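Local coordinates for NTF2 domain-containing protein (PDB 4X2H), which is of unknown molecular function but adopts an NTF2-like fold and probably serves as a protein-binding module, at residues B[58-61]-B[62-65]. Residues are numbered along the deposited sequence; the frame is centred on the assembly and turned at random.
Sequences EWDT and MLKE
Met62 N donates to Glu58 O at 2.8 Å, the shortest of four successive i-to-i+4 bonds that wind helix 56-66 through this turn. The next of them, Leu63 N to Trp59 O, belongs to a pair whose side chains also meet, which illustrates how a helix sets residues four apart on one face. The indole of Trp59 runs forward along the helix because chi1, at 169°, turns CG away from the backbone N and beside the carbonyl carbon, and Leu63 lies over one face: its CG sits 3.7 Å from the centroid of the six-membered ring, only 9° off the normal, a CH-pi contact. The two methyls divide the ring, CD2 coming within 3.5 Å of Trp59 CH2 while CD1 stands over the same face, 3.7 Å above the ring plane and offset toward the rim. Met62 crosses the indole at about a right angle, its CB 4.1 Å from Trp59 CE3. Beyond the helix, Trp59 NE1 is hydrogen-bonded to Tyr15 OH and the ring meets His178 edge-to-face; Asp60 OD1 accepts from Val25 N. Were Trp59 an alanine, Leu63 would probably face a gap and the Tyr15 hydroxyl lose its indole partner. Apolar contact thus buries one side of the helix against strand 45-48 and apolar side chains of another protein chain, whereas Lys64 and Glu65 keep the other side polar, the division expected of an amphipathic helix.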
loop_
_atom_site.group_PDB
_atom_site.type_symbol
_atom_site.label_atom_id
_atom_site.label_comp_id
_atom_site.label_asym_id
_atom_site.label_seq_id
_atom_site.Cartn_x
_atom_site.Cartn_y
_atom_site.Cartn_z
ATOM N N GLU B 58 -4.439 -11.049 18.206
ATOM C CA GLU B 58 -4.655 -9.846 19.000
ATOM C C GLU B 58 -5.384 -8.792 18.173
ATOM O O GLU B 58 -6.268 -8.096 18.675
ATOM C CB GLU B 58 -3.330 -9.288 19.526
ATOM C CG GLU B 58 -3.507 -8.054 20.401
ATOM C CD GLU B 58 -2.210 -7.564 21.015
ATOM O OE1 GLU B 58 -2.210 -6.444 21.572
ATOM O OE2 GLU B 58 -1.194 -8.291 20.948
ATOM N N TRP B 59 -5.015 -8.681 16.902
ATOM C CA TRP B 59 -5.689 -7.772 15.981
ATOM C C TRP B 59 -7.174 -8.118 15.873
ATOM O O TRP B 59 -8.018 -7.227 15.882
ATOM C CB TRP B 59 -4.997 -7.820 14.615
ATOM C CG TRP B 59 -5.706 -7.140 13.470
ATOM C CD1 TRP B 59 -5.890 -7.649 12.216
ATOM C CD2 TRP B 59 -6.301 -5.833 13.459
ATOM N NE1 TRP B 59 -6.560 -6.749 11.429
ATOM C CE2 TRP B 59 -6.824 -5.624 12.167
ATOM C CE3 TRP B 59 -6.441 -4.820 14.414
ATOM C CZ2 TRP B 59 -7.481 -4.452 11.807
ATOM C CZ3 TRP B 59 -7.102 -3.657 14.056
ATOM C CH2 TRP B 59 -7.605 -3.479 12.763
ATOM N N ASP B 60 -7.499 -9.407 15.796
ATOM C CA ASP B 60 -8.900 -9.831 15.796
ATOM C C ASP B 60 -9.612 -9.378 17.076
ATOM O O ASP B 60 -10.777 -8.965 17.045
ATOM C CB ASP B 60 -9.008 -11.352 15.645
ATOM C CG ASP B 60 -9.069 -11.800 14.187
ATOM O OD1 ASP B 60 -9.667 -11.080 13.359
ATOM O OD2 ASP B 60 -8.526 -12.883 13.868
ATOM N N THR B 61 -8.906 -9.439 18.200
ATOM C CA THR B 61 -9.483 -9.029 19.479
ATOM C C THR B 61 -9.714 -7.520 19.512
ATOM O O THR B 61 -10.732 -7.046 20.022
ATOM C CB THR B 61 -8.581 -9.444 20.656
ATOM O OG1 THR B 61 -8.490 -10.871 20.697
ATOM C CG2 THR B 61 -9.138 -8.944 21.985
ATOM N N MET B 62 -8.769 -6.769 18.958
ATOM C CA MET B 62 -8.886 -5.317 18.893
ATOM C C MET B 62 -10.085 -4.903 18.043
ATOM O O MET B 62 -10.791 -3.943 18.371
ATOM C CB MET B 62 -7.597 -4.709 18.339
ATOM C CG MET B 62 -6.408 -4.874 19.275
ATOM S SD MET B 62 -4.815 -4.534 18.501
ATOM C CE MET B 62 -4.966 -2.790 18.143
ATOM N N LEU B 63 -10.318 -5.629 16.953
ATOM C CA LEU B 63 -11.471 -5.364 16.100
ATOM C C LEU B 63 -12.767 -5.609 16.866
ATOM O O LEU B 63 -13.718 -4.835 16.755
ATOM C CB LEU B 63 -11.424 -6.234 14.843
ATOM C CG LEU B 63 -10.432 -5.792 13.765
ATOM C CD1 LEU B 63 -10.264 -6.895 12.729
ATOM C CD2 LEU B 63 -10.887 -4.493 13.104
ATOM N N LYS B 64 -12.797 -6.686 17.645
ATOM C CA LYS B 64 -13.945 -6.981 18.500
ATOM C C LYS B 64 -14.194 -5.855 19.494
ATOM O O LYS B 64 -15.332 -5.417 19.683
ATOM C CB LYS B 64 -13.738 -8.292 19.259
ATOM C CG LYS B 64 -13.979 -9.541 18.433
ATOM C CD LYS B 64 -13.821 -10.796 19.279
ATOM C CE LYS B 64 -12.587 -11.583 18.878
ATOM N NZ LYS B 64 -12.279 -12.676 19.843
ATOM N N GLU B 65 -13.125 -5.392 20.131
ATOM C CA GLU B 65 -13.232 -4.347 21.140
ATOM C C GLU B 65 -13.685 -3.033 20.518
ATOM O O GLU B 65 -14.404 -2.260 21.148
ATOM C CB GLU B 65 -11.895 -4.161 21.859
ATOM C CG GLU B 65 -11.504 -5.351 22.728
ATOM C CD GLU B 65 -10.055 -5.302 23.190
ATOM O OE1 GLU B 65 -9.267 -4.511 22.627
ATOM O OE2 GLU B 65 -9.703 -6.062 24.118
#